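Local coordinates for glycosyl transferase (Staphylococcus aureus, PDB 5TZJ), which is a family 2 glycosyl transferase that binds uridine-diphosphate-N-acetylglucosamine in a pocket beside a mixed beta sheet, at residues R75-K80 and K163-F169; S113-K119 and A189-L195; V128-M132 and R146-T150; L151-Y157 and D178-M183. All blocks are in the same frame, centred on the assembly; numbering follows the deposited sequence.

Contact 1. Residues R75-K80 and K163-F169. With UD1 (uridine-diphosphate-N-acetylglucosamine), chain C.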
# COMPACT_ATOMS: atom_id res chain seq x y z
N ARG A 75 12.13 7.80 4.24
CA ARG A 75 11.07 8.69 3.75
C ARG A 75 10.60 9.62 4.86
O ARG A 75 10.31 10.81 4.60
CB ARG A 75 9.88 7.92 3.13
CG ARG A 75 10.16 7.04 1.88
CD ARG A 75 8.88 6.22 1.52
NE ARG A 75 9.01 5.42 0.29
CZ ARG A 75 8.53 4.19 0.18
NH1 ARG A 75 7.93 3.65 1.22
NH2 ARG A 75 8.66 3.51 -0.96
N ASN A 76 10.55 9.12 6.10
CA ASN A 76 10.22 9.96 7.26
C ASN A 76 11.21 11.09 7.45
O ASN A 76 10.82 12.24 7.71
CB ASN A 76 10.19 9.10 8.53
CG ASN A 76 8.99 8.15 8.55
OD1 ASN A 76 8.02 8.37 7.83
ND2 ASN A 76 9.03 7.14 9.42
N VAL A 77 12.51 10.80 7.35
CA VAL A 77 13.52 11.86 7.45
C VAL A 77 13.31 12.89 6.36
O VAL A 77 13.34 14.11 6.61
CB VAL A 77 14.93 11.24 7.37
CG1 VAL A 77 16.03 12.34 7.35
CG2 VAL A 77 15.12 10.19 8.46
N ALA A 78 13.02 12.41 5.14
CA ALA A 78 12.79 13.32 4.02
C ALA A 78 11.52 14.14 4.24
O ALA A 78 11.47 15.32 3.89
CB ALA A 78 12.68 12.55 2.71
N LEU A 79 10.46 13.49 4.74
CA LEU A 79 9.20 14.20 4.90
C LEU A 79 9.35 15.38 5.86
O LEU A 79 8.84 16.48 5.60
CB LEU A 79 8.11 13.22 5.37
CG LEU A 79 6.67 13.75 5.50
CD1 LEU A 79 6.23 14.47 4.22
CD2 LEU A 79 5.71 12.58 5.88
N LYS A 80 10.14 15.19 6.93
CA LYS A 80 10.40 16.29 7.86
C LYS A 80 11.16 17.44 7.19
O LYS A 80 10.86 18.61 7.45
CB LYS A 80 11.16 15.77 9.08
CG LYS A 80 10.23 15.21 10.16
CD LYS A 80 10.70 13.86 10.71
CE LYS A 80 9.65 13.25 11.65
NZ LYS A 80 9.69 11.75 11.73
N LYS A 163 1.45 16.10 7.91
CA LYS A 163 2.11 16.58 9.12
C LYS A 163 1.10 16.97 10.19
O LYS A 163 1.32 16.67 11.37
CB LYS A 163 3.06 17.74 8.78
CG LYS A 163 4.26 17.26 7.98
CD LYS A 163 5.33 18.36 7.78
CE LYS A 163 6.54 17.76 7.07
NZ LYS A 163 7.52 18.78 6.57
N ASP A 164 -0.04 17.58 9.81
CA ASP A 164 -1.03 18.00 10.81
C ASP A 164 -1.63 16.81 11.52
O ASP A 164 -2.04 16.93 12.67
CB ASP A 164 -2.15 18.82 10.18
CG ASP A 164 -1.66 20.14 9.62
OD1 ASP A 164 -0.49 20.51 9.89
OD2 ASP A 164 -2.45 20.82 8.92
N ASN A 165 -1.69 15.65 10.86
CA ASN A 165 -2.27 14.44 11.43
C ASN A 165 -1.22 13.43 11.85
O ASN A 165 -1.57 12.28 12.15
CB ASN A 165 -3.23 13.79 10.45
CG ASN A 165 -4.38 14.69 10.14
OD1 ASN A 165 -5.24 14.90 11.00
ND2 ASN A 165 -4.35 15.33 8.96
N ASP A 166 0.05 13.82 11.86
CA ASP A 166 1.14 12.96 12.34
C ASP A 166 1.17 11.63 11.58
O ASP A 166 1.17 10.55 12.18
CB ASP A 166 1.01 12.73 13.84
CG ASP A 166 2.26 12.13 14.45
OD1 ASP A 166 3.35 12.68 14.21
OD2 ASP A 166 2.14 11.12 15.16
N ILE A 167 1.20 11.70 10.25
CA ILE A 167 1.16 10.50 9.41
C ILE A 167 2.58 10.23 8.94
O ILE A 167 3.17 11.03 8.21
CB ILE A 167 0.19 10.65 8.23
CG1 ILE A 167 -1.21 10.90 8.77
CG2 ILE A 167 0.19 9.39 7.34
CD1 ILE A 167 -2.28 11.14 7.61
N TYR A 168 3.15 9.11 9.40
CA TYR A 168 4.51 8.71 9.05
C TYR A 168 4.49 7.25 8.65
O TYR A 168 3.49 6.56 8.83
CB TYR A 168 5.48 8.96 10.22
CG TYR A 168 5.78 10.44 10.28
CD1 TYR A 168 6.65 11.02 9.36
CD2 TYR A 168 5.10 11.27 11.17
CE1 TYR A 168 6.90 12.40 9.37
CE2 TYR A 168 5.34 12.66 11.18
CZ TYR A 168 6.23 13.21 10.28
OH TYR A 168 6.47 14.58 10.26
N PHE A 169 5.58 6.80 8.08
CA PHE A 169 5.82 5.40 7.77
C PHE A 169 6.31 4.66 9.02
O PHE A 169 7.16 5.18 9.75
CB PHE A 169 6.88 5.27 6.66
CG PHE A 169 6.42 5.82 5.33
CD1 PHE A 169 5.60 5.07 4.49
CD2 PHE A 169 6.77 7.10 4.94
CE1 PHE A 169 5.17 5.55 3.29
CE2 PHE A 169 6.31 7.60 3.72
CZ PHE A 169 5.50 6.80 2.89
C1' UD1 C . 7.27 -1.65 -3.54
C2' UD1 C . 6.57 -0.30 -3.41
C3' UD1 C . 7.45 0.55 -2.55
C4' UD1 C . 7.34 0.00 -1.17
C5' UD1 C . 8.06 -1.34 -1.15
C6' UD1 C . 7.97 -1.98 0.21
C7' UD1 C . 5.10 0.03 -5.41
C8' UD1 C . 4.08 -0.89 -4.77
N2' UD1 C . 6.34 0.31 -4.75
O1' UD1 C . 8.44 -1.41 -4.24
O3' UD1 C . 7.11 1.96 -2.64
O4' UD1 C . 7.91 0.91 -0.25
O5' UD1 C . 7.48 -2.26 -2.17
O6' UD1 C . 6.66 -1.85 0.70
O7' UD1 C . 4.90 0.51 -6.47
N1 UD1 C . 15.06 1.40 0.24
C2 UD1 C . 15.64 2.11 1.41
N3 UD1 C . 16.29 1.34 2.52
C4 UD1 C . 16.32 -0.12 2.44
C5 UD1 C . 15.71 -0.83 1.27
C6 UD1 C . 15.07 -0.06 0.18
O2 UD1 C . 15.61 3.28 1.45
O4 UD1 C . 16.84 -0.73 3.32
C1B UD1 C . 14.40 2.17 -0.78
C2B UD1 C . 14.76 1.74 -2.30
O2' UD1 C . 16.04 2.38 -2.69
C3B UD1 C . 13.70 2.14 -3.01
C4B UD1 C . 12.49 2.04 -2.05
O4B UD1 C . 13.09 1.96 -0.64
O3B UD1 C . 13.80 3.59 -3.39
C5B UD1 C . 11.67 0.89 -2.24
O5B UD1 C . 12.44 -0.27 -2.07
PA UD1 C . 12.34 -1.38 -3.29
O1A UD1 C . 13.43 -2.41 -3.13
O2A UD1 C . 12.42 -0.69 -4.63
O3A UD1 C . 10.82 -2.04 -3.09
PB UD1 C . 9.73 -2.45 -4.26
O1B UD1 C . 10.29 -2.44 -5.66
O2B UD1 C . 9.41 -3.88 -3.85

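Contact 2. Residues S113-K119 and A189-L195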
# COMPACT_ATOMS: atom_id res chain seq x y z
N SER A 113 -7.25 18.87 -4.38
CA SER A 113 -7.05 17.53 -3.84
C SER A 113 -6.17 17.55 -2.60
O SER A 113 -5.24 18.35 -2.49
CB SER A 113 -6.41 16.63 -4.91
OG SER A 113 -6.97 16.86 -6.20
N ASP A 114 -6.46 16.65 -1.66
CA ASP A 114 -5.54 16.38 -0.56
C ASP A 114 -4.64 15.20 -0.83
O ASP A 114 -3.52 15.15 -0.31
CB ASP A 114 -6.30 16.11 0.74
CG ASP A 114 -7.10 17.32 1.16
OD1 ASP A 114 -6.62 18.45 0.88
OD2 ASP A 114 -8.20 17.13 1.72
N VAL A 115 -5.13 14.26 -1.64
CA VAL A 115 -4.38 13.10 -2.09
C VAL A 115 -4.68 12.96 -3.57
O VAL A 115 -5.85 12.93 -3.97
CB VAL A 115 -4.79 11.82 -1.30
CG1 VAL A 115 -4.18 10.55 -1.90
CG2 VAL A 115 -4.44 11.97 0.16
N LEU A 116 -3.64 12.90 -4.40
CA LEU A 116 -3.84 12.76 -5.84
C LEU A 116 -3.19 11.46 -6.28
O LEU A 116 -1.96 11.33 -6.23
CB LEU A 116 -3.27 13.95 -6.61
CG LEU A 116 -3.32 13.95 -8.15
CD1 LEU A 116 -4.76 13.76 -8.76
CD2 LEU A 116 -2.73 15.22 -8.70
N LEU A 117 -4.00 10.52 -6.72
CA LEU A 117 -3.50 9.30 -7.34
C LEU A 117 -3.10 9.64 -8.76
O LEU A 117 -3.82 10.38 -9.44
CB LEU A 117 -4.57 8.20 -7.34
CG LEU A 117 -4.76 7.45 -6.01
CD1 LEU A 117 -5.55 8.27 -5.00
CD2 LEU A 117 -5.38 6.06 -6.19
N ILE A 118 -1.97 9.10 -9.22
CA ILE A 118 -1.52 9.34 -10.59
C ILE A 118 -1.29 8.00 -11.27
O ILE A 118 -0.76 7.06 -10.66
CB ILE A 118 -0.27 10.21 -10.63
CG1 ILE A 118 0.86 9.59 -9.78
CG2 ILE A 118 -0.61 11.65 -10.22
CD1 ILE A 118 2.16 10.39 -9.90
N LYS A 119 -1.74 7.89 -12.51
CA LYS A 119 -1.79 6.60 -13.18
C LYS A 119 -0.39 6.02 -13.31
O LYS A 119 0.56 6.71 -13.68
CB LYS A 119 -2.45 6.74 -14.57
CG LYS A 119 -2.46 5.43 -15.33
CD LYS A 119 -2.90 5.60 -16.76
CE LYS A 119 -4.31 6.06 -16.87
NZ LYS A 119 -4.68 6.30 -18.32
N ALA A 189 -8.16 12.66 4.53
CA ALA A 189 -8.17 13.66 3.48
C ALA A 189 -9.60 14.14 3.27
O ALA A 189 -10.55 13.39 3.42
CB ALA A 189 -7.63 13.09 2.17
N ASN A 190 -9.74 15.42 2.96
CA ASN A 190 -11.06 15.91 2.60
C ASN A 190 -11.41 15.56 1.17
O ASN A 190 -12.59 15.39 0.86
CB ASN A 190 -11.13 17.42 2.80
CG ASN A 190 -11.04 17.80 4.25
OD1 ASN A 190 -11.58 17.11 5.12
ND2 ASN A 190 -10.33 18.91 4.54
N ARG A 191 -10.42 15.42 0.30
CA ARG A 191 -10.70 15.10 -1.09
C ARG A 191 -9.56 14.26 -1.65
O ARG A 191 -8.38 14.60 -1.47
CB ARG A 191 -10.87 16.36 -1.95
CG ARG A 191 -10.72 16.06 -3.42
CD ARG A 191 -11.26 17.16 -4.28
NE ARG A 191 -12.59 17.56 -3.83
CZ ARG A 191 -13.50 18.16 -4.59
NH1 ARG A 191 -13.22 18.44 -5.86
NH2 ARG A 191 -14.66 18.49 -4.05
N ILE A 192 -9.93 13.18 -2.32
CA ILE A 192 -9.02 12.24 -2.96
C ILE A 192 -9.37 12.24 -4.43
O ILE A 192 -10.55 12.13 -4.79
CB ILE A 192 -9.17 10.81 -2.38
CG1 ILE A 192 -8.99 10.79 -0.86
CG2 ILE A 192 -8.22 9.81 -3.07
CD1 ILE A 192 -9.25 9.38 -0.23
N SER A 193 -8.37 12.36 -5.29
CA SER A 193 -8.64 12.50 -6.72
C SER A 193 -7.78 11.51 -7.47
O SER A 193 -6.85 10.93 -6.92
CB SER A 193 -8.35 13.92 -7.22
OG SER A 193 -8.84 14.88 -6.31
N VAL A 194 -8.10 11.32 -8.74
CA VAL A 194 -7.40 10.38 -9.60
C VAL A 194 -7.12 11.08 -10.91
O VAL A 194 -8.06 11.55 -11.57
CB VAL A 194 -8.20 9.09 -9.84
CG1 VAL A 194 -7.36 8.11 -10.66
CG2 VAL A 194 -8.61 8.45 -8.51
N LEU A 195 -5.85 11.15 -11.28
CA LEU A 195 -5.45 11.75 -12.54
C LEU A 195 -4.93 10.64 -13.44
O LEU A 195 -3.92 9.99 -13.12
CB LEU A 195 -4.42 12.86 -12.30
CG LEU A 195 -3.85 13.67 -13.45
CD1 LEU A 195 -4.10 15.13 -13.25
CD2 LEU A 195 -2.40 13.46 -13.36

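Contact 3. Residues V128-M132 and R146-T150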
# COMPACT_ATOMS: atom_id res chain seq x y z
N VAL A 128 1.29 -3.58 -12.07
CA VAL A 128 0.88 -2.35 -11.41
C VAL A 128 -0.65 -2.31 -11.31
O VAL A 128 -1.33 -2.75 -12.25
CB VAL A 128 1.44 -1.13 -12.14
CG1 VAL A 128 0.70 0.08 -11.77
CG2 VAL A 128 2.94 -0.92 -11.85
N PRO A 129 -1.22 -1.81 -10.21
CA PRO A 129 -2.68 -1.68 -10.13
C PRO A 129 -3.24 -0.83 -11.26
O PRO A 129 -2.66 0.19 -11.64
CB PRO A 129 -2.90 -1.01 -8.77
CG PRO A 129 -1.65 -0.33 -8.48
CD PRO A 129 -0.59 -1.26 -8.99
N GLN A 130 -4.38 -1.25 -11.81
CA GLN A 130 -5.01 -0.49 -12.88
C GLN A 130 -6.49 -0.24 -12.69
O GLN A 130 -7.03 0.65 -13.37
CB GLN A 130 -4.81 -1.19 -14.23
CG GLN A 130 -3.36 -1.34 -14.65
CD GLN A 130 -3.15 -2.55 -15.52
OE1 GLN A 130 -2.85 -2.43 -16.71
NE2 GLN A 130 -3.30 -3.74 -14.94
N SER A 131 -7.18 -0.97 -11.80
CA SER A 131 -8.63 -0.90 -11.72
C SER A 131 -9.14 0.46 -11.27
O SER A 131 -10.28 0.81 -11.59
CB SER A 131 -9.18 -1.99 -10.79
OG SER A 131 -8.95 -1.66 -9.43
N MET A 132 -8.34 1.23 -10.54
CA MET A 132 -8.75 2.57 -10.12
C MET A 132 -8.29 3.67 -11.08
O MET A 132 -8.52 4.85 -10.81
CB MET A 132 -8.24 2.86 -8.69
CG MET A 132 -6.73 3.06 -8.52
SD MET A 132 -5.81 1.56 -8.94
CE MET A 132 -6.46 0.43 -7.68
N ARG A 146 -12.05 2.04 -6.31
CA ARG A 146 -11.13 0.98 -5.92
C ARG A 146 -9.81 1.55 -5.37
O ARG A 146 -8.79 0.87 -5.46
CB ARG A 146 -10.82 0.07 -7.11
CG ARG A 146 -12.00 -0.29 -7.97
CD ARG A 146 -12.42 -1.73 -7.70
NE ARG A 146 -11.29 -2.63 -7.84
CZ ARG A 146 -11.28 -3.86 -7.36
NH1 ARG A 146 -12.36 -4.32 -6.75
NH2 ARG A 146 -10.20 -4.62 -7.48
N ILE A 147 -9.80 2.75 -4.80
CA ILE A 147 -8.51 3.28 -4.33
C ILE A 147 -7.92 2.40 -3.24
O ILE A 147 -6.70 2.37 -3.06
CB ILE A 147 -8.63 4.73 -3.84
CG1 ILE A 147 -9.68 4.82 -2.72
CG2 ILE A 147 -8.92 5.67 -5.02
CD1 ILE A 147 -9.65 6.18 -1.98
N ILE A 148 -8.75 1.67 -2.51
CA ILE A 148 -8.20 0.84 -1.45
C ILE A 148 -7.33 -0.29 -2.00
O ILE A 148 -6.53 -0.87 -1.26
CB ILE A 148 -9.35 0.33 -0.57
CG1 ILE A 148 -8.82 -0.13 0.78
CG2 ILE A 148 -10.06 -0.84 -1.24
CD1 ILE A 148 -9.92 -0.33 1.84
N TYR A 149 -7.48 -0.65 -3.28
CA TYR A 149 -6.63 -1.63 -3.92
C TYR A 149 -5.25 -1.09 -4.30
O TYR A 149 -4.45 -1.88 -4.82
CB TYR A 149 -7.34 -2.23 -5.13
CG TYR A 149 -8.45 -3.14 -4.62
CD1 TYR A 149 -9.68 -2.62 -4.25
CD2 TYR A 149 -8.24 -4.50 -4.44
CE1 TYR A 149 -10.70 -3.45 -3.74
CE2 TYR A 149 -9.27 -5.36 -3.93
CZ TYR A 149 -10.48 -4.81 -3.56
OH TYR A 149 -11.48 -5.61 -3.02
N THR A 150 -4.94 0.19 -4.01
CA THR A 150 -3.59 0.72 -4.21
C THR A 150 -3.17 1.55 -2.99
O THR A 150 -3.67 2.65 -2.76
CB THR A 150 -3.46 1.51 -5.53
OG1 THR A 150 -2.11 2.01 -5.63
CG2 THR A 150 -4.42 2.68 -5.63

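Contact 4. Residues L151-Y157 and D178-M183. With UD1 (uridine-diphosphate-N-acetylglucosamine), chain C.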
# COMPACT_ATOMS: atom_id res chain seq x y z
N LEU A 151 -2.26 0.98 -2.18
CA LEU A 151 -1.79 1.59 -0.94
C LEU A 151 -0.31 1.98 -1.00
O LEU A 151 0.25 2.42 0.00
CB LEU A 151 -2.05 0.65 0.26
CG LEU A 151 -3.54 0.27 0.35
CD1 LEU A 151 -3.78 -0.74 1.50
CD2 LEU A 151 -4.33 1.55 0.53
N SER A 152 0.33 1.84 -2.17
CA SER A 152 1.71 2.23 -2.30
C SER A 152 1.82 3.74 -2.08
O SER A 152 0.83 4.48 -2.20
CB SER A 152 2.22 1.83 -3.67
OG SER A 152 1.57 2.60 -4.69
N PRO A 153 3.01 4.24 -1.75
CA PRO A 153 3.12 5.68 -1.48
C PRO A 153 3.40 6.52 -2.72
O PRO A 153 3.67 7.73 -2.59
CB PRO A 153 4.30 5.72 -0.49
CG PRO A 153 5.19 4.59 -0.92
CD PRO A 153 4.23 3.50 -1.40
N THR A 154 3.34 5.92 -3.91
CA THR A 154 3.74 6.56 -5.18
C THR A 154 2.60 7.42 -5.73
O THR A 154 2.09 7.22 -6.83
CB THR A 154 4.13 5.48 -6.18
OG1 THR A 154 2.99 4.60 -6.36
CG2 THR A 154 5.29 4.68 -5.64
N LYS A 155 2.19 8.37 -4.88
CA LYS A 155 1.07 9.27 -5.07
C LYS A 155 1.51 10.64 -4.58
O LYS A 155 2.58 10.81 -3.98
CB LYS A 155 -0.17 8.80 -4.30
CG LYS A 155 -0.56 7.31 -4.57
CD LYS A 155 -1.56 6.79 -3.52
CE LYS A 155 -2.19 5.43 -3.96
NZ LYS A 155 -1.16 4.39 -4.13
N ILE A 156 0.65 11.63 -4.82
CA ILE A 156 0.88 12.99 -4.35
C ILE A 156 -0.00 13.24 -3.14
O ILE A 156 -1.23 13.00 -3.18
CB ILE A 156 0.60 13.99 -5.49
CG1 ILE A 156 1.60 13.73 -6.62
CG2 ILE A 156 0.69 15.46 -5.00
CD1 ILE A 156 1.43 14.69 -7.81
N TYR A 157 0.63 13.75 -2.07
CA TYR A 157 -0.07 14.01 -0.81
C TYR A 157 0.16 15.45 -0.38
O TYR A 157 1.28 15.95 -0.47
CB TYR A 157 0.41 13.14 0.30
CG TYR A 157 0.44 11.65 0.02
CD1 TYR A 157 -0.50 10.81 0.63
CD2 TYR A 157 1.40 11.07 -0.82
CE1 TYR A 157 -0.48 9.45 0.42
CE2 TYR A 157 1.42 9.68 -1.04
CZ TYR A 157 0.48 8.88 -0.40
OH TYR A 157 0.46 7.51 -0.57
N ASP A 178 3.83 0.84 3.74
CA ASP A 178 3.08 1.87 3.03
C ASP A 178 1.59 1.73 3.29
O ASP A 178 0.85 2.71 3.23
CB ASP A 178 3.38 1.79 1.53
CG ASP A 178 3.34 0.34 0.98
OD1 ASP A 178 3.23 -0.65 1.76
OD2 ASP A 178 3.43 0.19 -0.25
N GLN A 179 1.12 0.52 3.61
CA GLN A 179 -0.32 0.32 3.65
C GLN A 179 -0.95 1.18 4.73
O GLN A 179 -1.99 1.81 4.51
CB GLN A 179 -0.65 -1.15 3.87
CG GLN A 179 -0.23 -2.00 2.64
CD GLN A 179 -0.79 -3.40 2.70
OE1 GLN A 179 -1.88 -3.64 3.26
NE2 GLN A 179 -0.06 -4.34 2.12
N LEU A 180 -0.30 1.25 5.90
CA LEU A 180 -0.84 2.04 7.01
C LEU A 180 -0.75 3.53 6.68
O LEU A 180 -1.70 4.29 6.89
CB LEU A 180 -0.07 1.69 8.30
CG LEU A 180 -0.39 2.45 9.61
CD1 LEU A 180 -1.88 2.29 9.93
CD2 LEU A 180 0.51 2.01 10.80
N PHE A 181 0.40 3.95 6.14
CA PHE A 181 0.62 5.35 5.77
C PHE A 181 -0.47 5.85 4.83
O PHE A 181 -1.09 6.89 5.06
CB PHE A 181 1.99 5.47 5.12
CG PHE A 181 2.31 6.89 4.60
CD1 PHE A 181 2.94 7.81 5.45
CD2 PHE A 181 2.02 7.26 3.30
CE1 PHE A 181 3.25 9.11 5.01
CE2 PHE A 181 2.31 8.60 2.83
CZ PHE A 181 2.94 9.51 3.69
N THR A 182 -0.71 5.11 3.75
CA THR A 182 -1.67 5.59 2.77
C THR A 182 -3.10 5.44 3.27
O THR A 182 -3.94 6.28 2.97
CB THR A 182 -1.46 4.84 1.45
OG1 THR A 182 -0.18 5.22 0.91
CG2 THR A 182 -2.62 5.16 0.44
N MET A 183 -3.39 4.41 4.08
CA MET A 183 -4.74 4.30 4.64
C MET A 183 -5.04 5.47 5.57
O MET A 183 -6.14 6.04 5.53
CB MET A 183 -4.94 2.96 5.38
CG MET A 183 -5.31 1.81 4.49
SD MET A 183 -6.91 1.97 3.62
CE MET A 183 -7.96 2.59 4.93
C1' UD1 C . 7.27 -1.65 -3.54
C2' UD1 C . 6.57 -0.30 -3.41
C3' UD1 C . 7.45 0.55 -2.55
C4' UD1 C . 7.34 0.00 -1.17
C5' UD1 C . 8.06 -1.34 -1.15
C6' UD1 C . 7.97 -1.98 0.21
C7' UD1 C . 5.10 0.03 -5.41
C8' UD1 C . 4.08 -0.89 -4.77
N2' UD1 C . 6.34 0.31 -4.75
O1' UD1 C . 8.44 -1.41 -4.24
O3' UD1 C . 7.11 1.96 -2.64
O4' UD1 C . 7.91 0.91 -0.25
O5' UD1 C . 7.48 -2.26 -2.17
O6' UD1 C . 6.66 -1.85 0.70
O7' UD1 C . 4.90 0.51 -6.47
N1 UD1 C . 15.06 1.40 0.24
C2 UD1 C . 15.64 2.11 1.41
N3 UD1 C . 16.29 1.34 2.52
C4 UD1 C . 16.32 -0.12 2.44
C5 UD1 C . 15.71 -0.83 1.27
C6 UD1 C . 15.07 -0.06 0.18
O2 UD1 C . 15.61 3.28 1.45
O4 UD1 C . 16.84 -0.73 3.32
C1B UD1 C . 14.40 2.17 -0.78
C2B UD1 C . 14.76 1.74 -2.30
O2' UD1 C . 16.04 2.38 -2.69
C3B UD1 C . 13.70 2.14 -3.01
C4B UD1 C . 12.49 2.04 -2.05
O4B UD1 C . 13.09 1.96 -0.64
O3B UD1 C . 13.80 3.59 -3.39
C5B UD1 C . 11.67 0.89 -2.24
O5B UD1 C . 12.44 -0.27 -2.07
PA UD1 C . 12.34 -1.38 -3.29
O1A UD1 C . 13.43 -2.41 -3.13
O2A UD1 C . 12.42 -0.69 -4.63
O3A UD1 C . 10.82 -2.04 -3.09
PB UD1 C . 9.73 -2.45 -4.26
O1B UD1 C . 10.29 -2.44 -5.66
O2B UD1 C . 9.41 -3.88 -3.85

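Contact 1. Residues R75-K80 and K163-F169
The side-chain amide of N76 grips the backbone of F169 with both of its ends, much as a neighbouring strand would. F169 N donates to N76 OD1 at 2.9 Å, and N76 ND2 donates to F169 O at 2.7 Å. Both bonds lie in the carbonyl plane and use a lone pair. The second is nearly straight, at 167°. Together they fix the rotation of the amide. N76 OD1 also sits at the edges of the Y168 and F169 rings, and the amide stands almost upright to the Y168 ring.

R75 and K80 cover these two rings. R75 CD lies over one face of F169, 3.9 Å from the ring centroid, a CH-pi contact. The R75 chain is extended from CG to NE. This carries the guanidinium past the ring to the sugar of UD1, where R75 NH2 donates to O4' at 2.8 Å. D91 and E177 form salt bridges with the same guanidinium. K80 bends at chi2 (134°) and sets its NZ over a face of Y168, 4.0 Å from the centroid, a cation-pi pair. K163 NZ donates to L79 O at 2.8 Å.

A Schellman motif with D166 at C-prime ends helix 159-164. Helix 72-81 rests through A78 on strands 3-9 and 33-39. I167 and F169 pack against helix 177-188, F169 by stacking on F181.

Contact 2. Residues S113-K119 and A189-L195
D114 takes hold of the backbone at N190 and R191, just before strand 192-195 begins. D114 CB lies 3.6 Å from A189 CB and 3.4 Å from R191 O. Its CG stands anti to the carbonyl carbon (chi1 -62°), which turns the carboxylate toward N190 and R191. D114 OD2 then accepts two amides. N190 N meets the anti lone pair of D114 OD2 at 2.6 Å. R191 N reaches D114 OD2 from above the carboxylate plane at 3.1 Å. The other oxygen, OD1, is salt-bridged to R158. Both carboxylate oxygens are thus held.

R191 O answers by accepting from both D114 N and V115 N. Regular parallel pairing follows. S193 N bonds to V115 O, L117 N to S193 O, and L195 N to L117 O at 2.8 Å and 171°. K119 N to L195 O closes the run.

S113 OG donates to S193 OG at 2.7 Å, and P138 O is a further partner of S193 OG. On the same face L116 CD1 meets L195 CB at 3.7 Å. On the other face L117 CD1 meets I192 CG2 at 3.6 Å. Helix 100-111 covers the L116 and L195 face through F107. Helix 177-188 covers the V115 and I192 face through Y186. Such a sheet, with helices on both faces, is typical of the alpha/beta GT-A fold of family 2 glycosyl transferases.

Contact 3. Residues V128-M132 and R146-T150
R146 meets S131 edge-on. R146 NE donates to S131 OG at 3.0 Å and 175°, and the hydroxyl lies in the guanidinium plane. The R146 chain bends at chi2 and chi3, and this folds the guanidinium back over its own segment. There R146 NH2 sits 3.5 Å above the centre of the Y149 ring. The guanidinium is therefore placed by a hydroxyl at its edge and a ring over one face.

The two segments are loops flanking strand 139-140, and the second holds a short 3-10 turn at 147-149. Y149 N hydrogen-bonds to R146 O. M132 packs on this turn from the other loop. Its CG lies between the backbone N and the carbonyl carbon (chi1 70°), and two further bends curl the chain into a hook. The methyl M132 CE thus reaches R146 O at 3.2 Å. M132 CE also touches Y149 CB and lies 3.7 Å from T150 CG2. M132 CG touches that same T150 methyl.

P129 crosses T150 at about a right angle, with P129 CG 3.7 Å from T150 OG1. T150 OG1 is hydrogen-bonded to K155 NZ. I148 and Y149 lean on helix 239-256, while I147 and T150 touch L117 of strand 115-122.

Contact 4. Residues L151-Y157 and D178-M183
The Y157 ring takes the edge of F181 on one face, with F181 CE2 3.7 Å from Y157 CZ. The pair is T-shaped, with centroids 5.3 Å apart and planes at 70°. F181 CG stands anti to the backbone N (chi1 176°), which lets the ring reach Y157 from the helix. At the rim of Y157 lie P153 O and T182 OG1, both near the ring plane. T182 OG1 is also at the edge of F181.

T182 OG1 accepts from Y157 OH at 2.8 Å and donates to L151 O at 3.0 Å. The second bond reaches L151 O from above the carbonyl plane, 56° out of it. The buried tyrosine hydroxyl is thereby tied to the loop carbonyl through one threonine.

This loop leads into strand 156-158 of the central sheet of the GT-A fold, and T154 centres an inverse gamma turn in it. K155 NZ reaches back to S152 O at 2.8 Å. S152 and P153 of the loop, with D178 of the helix, belong to the ligand pocket. S152 CB is 3.5 Å from C8' of UD1, and P153 CD is 3.5 Å from its O3'. P153 CD also packs on D178 CB.

L151 packs on the helix through both methyls. It crosses Q179 at about a right angle, CD1 against CG and OE1. Its CD2 touches T182 CG2 and M183 SD. F249 and R252 of helix 239-256 flank both L151 and Q179.

How the contacts relate
Contact 4 lies nearest the centre of the chain, about 11 to 12 Å between centres from each of the other three, and touches all of them. Contacts 1 and 3 are farthest apart, about 23 Å between centres. Along the chain, contacts 3 and 4 follow in series within the loop closed by contact 2, while contact 1 crosses both 2 and 4. Contacts 2 and 4 share the mixed sheet through neighbouring strands 115-122 and 156-158. Helix 177-188 carries one side of contact 4 and leads on to strand 192-195 of contact 2. Contacts 1 and 4 touch, R75 against P153 and F169 against F181, and bring parts of one ligand pocket together round UD1.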